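Local coordinates for DNA polymerase III beta subunit (Streptococcus pyogenes, PDB 2AVT), which probably forms a ring-shaped sliding clamp that encircles DNA and tethers the replicative polymerase to it during replication, at residues M257-L271 and L338-L351. Sequence-based numbering, arbitrary orientation.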
loop_
_atom_site.group_PDB
_atom_site.type_symbol
_atom_site.label_atom_id
_atom_site.label_comp_id
_atom_site.label_asym_id
_atom_site.label_seq_id
_atom_site.Cartn_x
_atom_site.Cartn_y
_atom_site.Cartn_z
ATOM N N MET A 257 16.035 36.893 0.520
ATOM C CA MET A 257 17.139 37.439 1.299
ATOM C C MET A 257 18.240 38.022 0.421
ATOM O O MET A 257 18.717 37.381 -0.515
ATOM C CB MET A 257 17.717 36.360 2.220
ATOM C CG MET A 257 18.379 35.194 1.502
ATOM S SD MET A 257 20.193 35.240 1.558
ATOM C CE MET A 257 20.505 34.321 3.087
ATOM N N THR A 258 18.639 39.249 0.739
ATOM C CA THR A 258 19.682 39.948 -0.002
ATOM C C THR A 258 20.996 39.172 0.045
ATOM O O THR A 258 21.242 38.300 -0.789
ATOM C CB THR A 258 19.919 41.351 0.587
ATOM O OG1 THR A 258 18.663 42.022 0.743
ATOM C CG2 THR A 258 20.816 42.172 -0.334
ATOM N N GLU A 259 21.834 39.486 1.027
ATOM C CA GLU A 259 23.122 38.814 1.163
ATOM C C GLU A 259 23.083 37.657 2.146
ATOM O O GLU A 259 22.038 37.328 2.704
ATOM C CB GLU A 259 24.204 39.806 1.607
ATOM C CG GLU A 259 24.564 40.870 0.572
ATOM C CD GLU A 259 25.729 41.746 1.014
ATOM O OE1 GLU A 259 26.866 41.229 1.128
ATOM O OE2 GLU A 259 25.505 42.953 1.250
ATOM N N PHE A 260 24.243 37.046 2.350
ATOM C CA PHE A 260 24.391 35.929 3.266
ATOM C C PHE A 260 25.767 36.020 3.905
ATOM O O PHE A 260 26.716 36.495 3.283
ATOM C CB PHE A 260 24.231 34.607 2.516
ATOM C CG PHE A 260 25.209 34.417 1.393
ATOM C CD1 PHE A 260 24.904 34.849 0.114
ATOM C CD2 PHE A 260 26.425 33.790 1.611
ATOM C CE1 PHE A 260 25.791 34.655 -0.932
ATOM C CE2 PHE A 260 27.315 33.593 0.570
ATOM C CZ PHE A 260 26.995 34.026 -0.703
ATOM N N GLU A 261 25.867 35.575 5.151
ATOM C CA GLU A 261 27.124 35.627 5.888
ATOM C C GLU A 261 27.847 34.295 5.880
ATOM O O GLU A 261 29.047 34.226 6.158
ATOM C CB GLU A 261 26.856 36.033 7.337
ATOM C CG GLU A 261 26.233 37.407 7.492
ATOM C CD GLU A 261 27.216 38.519 7.206
ATOM O OE1 GLU A 261 28.234 38.609 7.926
ATOM O OE2 GLU A 261 26.969 39.302 6.263
ATOM N N THR A 262 27.108 33.236 5.572
ATOM C CA THR A 262 27.674 31.899 5.550
ATOM C C THR A 262 27.148 31.092 4.373
ATOM O O THR A 262 25.999 31.250 3.961
ATOM C CB THR A 262 27.338 31.146 6.855
ATOM O OG1 THR A 262 27.754 31.930 7.980
ATOM C CG2 THR A 262 28.050 29.805 6.895
ATOM N N GLU A 263 28.003 30.235 3.833
ATOM C CA GLU A 263 27.638 29.380 2.716
ATOM C C GLU A 263 28.291 28.028 2.893
ATOM O O GLU A 263 29.465 27.942 3.246
ATOM C CB GLU A 263 28.113 29.959 1.378
ATOM C CG GLU A 263 27.951 28.967 0.218
ATOM C CD GLU A 263 28.669 29.394 -1.053
ATOM O OE1 GLU A 263 28.358 30.483 -1.582
ATOM O OE2 GLU A 263 29.544 28.634 -1.521
ATOM N N VAL A 264 27.525 26.971 2.649
ATOM C CA VAL A 264 28.052 25.618 2.748
ATOM C C VAL A 264 27.479 24.806 1.599
ATOM O O VAL A 264 26.324 24.983 1.219
ATOM C CB VAL A 264 27.655 24.933 4.068
ATOM C CG1 VAL A 264 28.387 23.596 4.191
ATOM C CG2 VAL A 264 27.975 25.835 5.248
ATOM N N VAL A 265 28.295 23.923 1.037
ATOM C CA VAL A 265 27.855 23.079 -0.063
ATOM C C VAL A 265 27.927 21.635 0.405
ATOM O O VAL A 265 28.981 21.173 0.840
ATOM C CB VAL A 265 28.752 23.255 -1.315
ATOM C CG1 VAL A 265 28.244 22.375 -2.444
ATOM C CG2 VAL A 265 28.759 24.717 -1.753
ATOM N N PHE A 266 26.800 20.931 0.329
ATOM C CA PHE A 266 26.748 19.534 0.752
ATOM C C PHE A 266 26.323 18.632 -0.387
ATOM O O PHE A 266 25.773 19.078 -1.392
ATOM C CB PHE A 266 25.705 19.301 1.855
ATOM C CG PHE A 266 25.829 20.196 3.052
ATOM C CD1 PHE A 266 25.280 21.465 3.050
ATOM C CD2 PHE A 266 26.396 19.721 4.221
ATOM C CE1 PHE A 266 25.288 22.239 4.193
ATOM C CE2 PHE A 266 26.407 20.489 5.362
ATOM C CZ PHE A 266 25.849 21.747 5.348
ATOM N N ASN A 267 26.567 17.343 -0.207
ATOM C CA ASN A 267 26.130 16.352 -1.171
ATOM C C ASN A 267 24.634 16.279 -0.836
ATOM O O ASN A 267 24.262 15.983 0.303
ATOM C CB ASN A 267 26.805 15.015 -0.885
ATOM C CG ASN A 267 26.257 13.897 -1.734
ATOM O OD1 ASN A 267 26.952 13.357 -2.591
ATOM N ND2 ASN A 267 24.998 13.542 -1.504
ATOM N N THR A 268 23.782 16.575 -1.811
ATOM C CA THR A 268 22.339 16.576 -1.594
ATOM C C THR A 268 21.789 15.361 -0.839
ATOM O O THR A 268 21.078 15.512 0.160
ATOM C CB THR A 268 21.593 16.702 -2.933
ATOM O OG1 THR A 268 21.994 17.910 -3.584
ATOM C CG2 THR A 268 20.093 16.733 -2.710
ATOM N N GLN A 269 22.135 14.166 -1.308
ATOM C CA GLN A 269 21.650 12.928 -0.708
ATOM C C GLN A 269 22.143 12.619 0.706
ATOM O O GLN A 269 21.345 12.258 1.570
ATOM C CB GLN A 269 21.976 11.745 -1.620
ATOM C CG GLN A 269 21.336 10.433 -1.173
ATOM C CD GLN A 269 21.597 9.288 -2.135
ATOM O OE1 GLN A 269 22.714 8.780 -2.234
ATOM N NE2 GLN A 269 20.560 8.881 -2.859
ATOM N N SER A 270 23.445 12.749 0.945
ATOM C CA SER A 270 23.988 12.456 2.268
ATOM C C SER A 270 23.397 13.377 3.329
ATOM O O SER A 270 23.155 12.950 4.457
ATOM C CB SER A 270 25.519 12.568 2.269
ATOM O OG SER A 270 25.951 13.909 2.135
ATOM N N LEU A 271 23.158 14.634 2.969
ATOM C CA LEU A 271 22.584 15.590 3.914
ATOM C C LEU A 271 21.132 15.232 4.220
ATOM O O LEU A 271 20.654 15.413 5.350
ATOM C CB LEU A 271 22.649 17.014 3.355
ATOM C CG LEU A 271 22.059 18.069 4.298
ATOM C CD1 LEU A 271 22.759 17.977 5.653
ATOM C CD2 LEU A 271 22.220 19.465 3.703
ATOM N N LEU A 338 15.410 19.149 0.192
ATOM C CA LEU A 338 16.466 18.353 -0.418
ATOM C C LEU A 338 15.895 17.326 -1.402
ATOM O O LEU A 338 16.505 17.020 -2.427
ATOM C CB LEU A 338 17.287 17.661 0.674
ATOM C CG LEU A 338 17.994 18.642 1.631
ATOM C CD1 LEU A 338 18.631 17.898 2.798
ATOM C CD2 LEU A 338 19.050 19.428 0.852
ATOM N N LYS A 339 14.713 16.805 -1.097
ATOM C CA LYS A 339 14.092 15.823 -1.970
ATOM C C LYS A 339 13.791 16.484 -3.311
ATOM O O LYS A 339 13.862 15.843 -4.360
ATOM C CB LYS A 339 12.803 15.289 -1.327
ATOM C CG LYS A 339 12.174 14.118 -2.067
ATOM C CD LYS A 339 11.055 13.476 -1.251
ATOM C CE LYS A 339 10.450 12.284 -1.980
ATOM N NZ LYS A 339 9.422 11.582 -1.149
ATOM N N ALA A 340 13.480 17.778 -3.270
ATOM C CA ALA A 340 13.168 18.540 -4.478
ATOM C C ALA A 340 14.386 18.947 -5.321
ATOM O O ALA A 340 14.230 19.484 -6.414
ATOM C CB ALA A 340 12.378 19.775 -4.109
ATOM N N ILE A 341 15.590 18.695 -4.822
ATOM C CA ILE A 341 16.805 19.055 -5.554
ATOM C C ILE A 341 17.382 17.851 -6.288
ATOM O O ILE A 341 17.812 16.886 -5.667
ATOM C CB ILE A 341 17.869 19.633 -4.593
ATOM C CG1 ILE A 341 17.355 20.941 -3.981
ATOM C CG2 ILE A 341 19.165 19.896 -5.338
ATOM C CD1 ILE A 341 18.236 21.476 -2.845
ATOM N N LYS A 342 17.385 17.906 -7.615
ATOM C CA LYS A 342 17.903 16.803 -8.416
ATOM C C LYS A 342 19.421 16.786 -8.523
ATOM O O LYS A 342 20.012 15.731 -8.760
ATOM C CB LYS A 342 17.319 16.841 -9.832
ATOM C CG LYS A 342 15.818 16.639 -9.930
ATOM C CD LYS A 342 15.378 16.734 -11.391
ATOM C CE LYS A 342 13.871 16.595 -11.569
ATOM N NZ LYS A 342 13.487 16.777 -13.004
ATOM N N SER A 343 20.053 17.942 -8.350
ATOM C CA SER A 343 21.509 18.030 -8.461
ATOM C C SER A 343 22.266 17.288 -7.365
ATOM O O SER A 343 21.796 17.169 -6.230
ATOM C CB SER A 343 21.958 19.490 -8.472
ATOM O OG SER A 343 21.676 20.111 -7.235
ATOM N N GLU A 344 23.450 16.798 -7.715
ATOM C CA GLU A 344 24.274 16.065 -6.773
ATOM C C GLU A 344 24.617 16.907 -5.547
ATOM O O GLU A 344 24.770 16.377 -4.452
ATOM C CB GLU A 344 25.559 15.587 -7.462
ATOM C CG GLU A 344 26.436 14.704 -6.586
ATOM C CD GLU A 344 27.634 14.125 -7.326
ATOM O OE1 GLU A 344 27.430 13.335 -8.270
ATOM O OE2 GLU A 344 28.783 14.460 -6.962
ATOM N N THR A 345 24.721 18.220 -5.720
ATOM C CA THR A 345 25.060 19.086 -4.594
ATOM C C THR A 345 24.036 20.190 -4.372
ATOM O O THR A 345 23.257 20.517 -5.267
ATOM C CB THR A 345 26.445 19.757 -4.789
ATOM O OG1 THR A 345 26.342 20.787 -5.779
ATOM C CG2 THR A 345 27.470 18.744 -5.255
ATOM N N VAL A 346 24.049 20.755 -3.169
ATOM C CA VAL A 346 23.147 21.844 -2.811
ATOM C C VAL A 346 23.943 22.939 -2.112
ATOM O O VAL A 346 24.830 22.657 -1.307
ATOM C CB VAL A 346 22.010 21.369 -1.872
ATOM C CG1 VAL A 346 22.587 20.625 -0.677
ATOM C CG2 VAL A 346 21.191 22.563 -1.402
ATOM N N LYS A 347 23.621 24.187 -2.429
ATOM C CA LYS A 347 24.301 25.336 -1.849
ATOM C C LYS A 347 23.390 25.999 -0.822
ATOM O O LYS A 347 22.297 26.446 -1.159
ATOM C CB LYS A 347 24.645 26.342 -2.948
ATOM C CG LYS A 347 26.124 26.555 -3.177
ATOM C CD LYS A 347 26.345 27.604 -4.268
ATOM C CE LYS A 347 27.814 27.939 -4.439
ATOM N NZ LYS A 347 28.021 28.928 -5.539
ATOM N N ILE A 348 23.835 26.067 0.428
ATOM C CA ILE A 348 23.016 26.682 1.460
ATOM C C ILE A 348 23.613 27.998 1.942
ATOM O O ILE A 348 24.794 28.067 2.286
ATOM C CB ILE A 348 22.834 25.729 2.668
ATOM C CG1 ILE A 348 22.341 24.361 2.179
ATOM C CG2 ILE A 348 21.830 26.320 3.649
ATOM C CD1 ILE A 348 21.958 23.400 3.298
ATOM N N HIS A 349 22.785 29.038 1.963
ATOM C CA HIS A 349 23.205 30.367 2.392
ATOM C C HIS A 349 22.492 30.799 3.664
ATOM O O HIS A 349 21.262 30.900 3.688
ATOM C CB HIS A 349 22.916 31.394 1.296
ATOM C CG HIS A 349 23.773 31.235 0.078
ATOM N ND1 HIS A 349 23.588 31.985 -1.064
ATOM C CD2 HIS A 349 24.830 30.426 -0.169
ATOM C CE1 HIS A 349 24.494 31.644 -1.962
ATOM N NE2 HIS A 349 25.260 30.701 -1.445
ATOM N N PHE A 350 23.267 31.072 4.711
ATOM C CA PHE A 350 22.702 31.498 5.993
ATOM C C PHE A 350 23.031 32.945 6.354
ATOM O O PHE A 350 24.076 33.477 5.977
ATOM C CB PHE A 350 23.235 30.656 7.160
ATOM C CG PHE A 350 23.072 29.172 7.001
ATOM C CD1 PHE A 350 24.021 28.420 6.324
ATOM C CD2 PHE A 350 22.010 28.514 7.609
ATOM C CE1 PHE A 350 23.919 27.039 6.261
ATOM C CE2 PHE A 350 21.903 27.134 7.548
ATOM C CZ PHE A 350 22.860 26.397 6.876
ATOM N N LEU A 351 22.124 33.561 7.107
ATOM C CA LEU A 351 22.317 34.908 7.620
ATOM C C LEU A 351 22.494 34.721 9.124
ATOM O O LEU A 351 23.503 34.162 9.564
ATOM C CB LEU A 351 21.105 35.799 7.346
ATOM C CG LEU A 351 21.170 36.568 6.025
ATOM C CD1 LEU A 351 20.037 37.582 5.951
ATOM C CD2 LEU A 351 22.514 37.280 5.936
HETATM O O HOH W 1 23.355 13.925 -3.741
#
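Strands 262-267 and 345-350 run antiparallel, pairing T262 with F350, V264 with I348 and F266 with V346 as hydrogen-bonded pairs, their axes 4.7 Å apart at closest approach. At the T262 end the ladder finishes in a classic beta bulge: the N-H groups of E261 and T262 both bond to F350 O, the E261 one lying in the carbonyl plane. Here M257 CE meets L351 CG tip to tip, while L351 CD2 presses on F260 CA. Beside the bulge, F260 lays its ring over one face of the H349 imidazole in a face-to-face stack, centroids 3.7 Å apart and planes 18° from parallel. With F260 CG between its backbone N and carbonyl carbon (chi1 58°), the ring is set over H349. E263 runs alongside the same imidazole and takes a weak, bent hydrogen bond from H349 NE2 to its OE1 at 3.1 Å. On the face that carries E263 and H349, V265 CG2 packs on K347 CG at 3.5 Å. On the face of T262, V264 and F266, F266 CE1 touches I348 CD1 at 3.6 Å, and the phenyl ring is sandwiched between V264 CG1 and L271 CD2. Where the strand gives way to helix 268-282, T268 grips the opposite loop twice, through its N to E344 O and its OG1 to S343 O, both 2.8 Å; a water also links Q269 N to E344 O. L271 CG meets L338 CD1, bringing helices 268-282 and 331-339 together. Both strands belong to the C-terminal domain part of an antiparallel sheet that continues into the central domain; within it they lie between strands 319-322 and 357-361, with V264 and F350 packing against strand 290-295 of a second sheet.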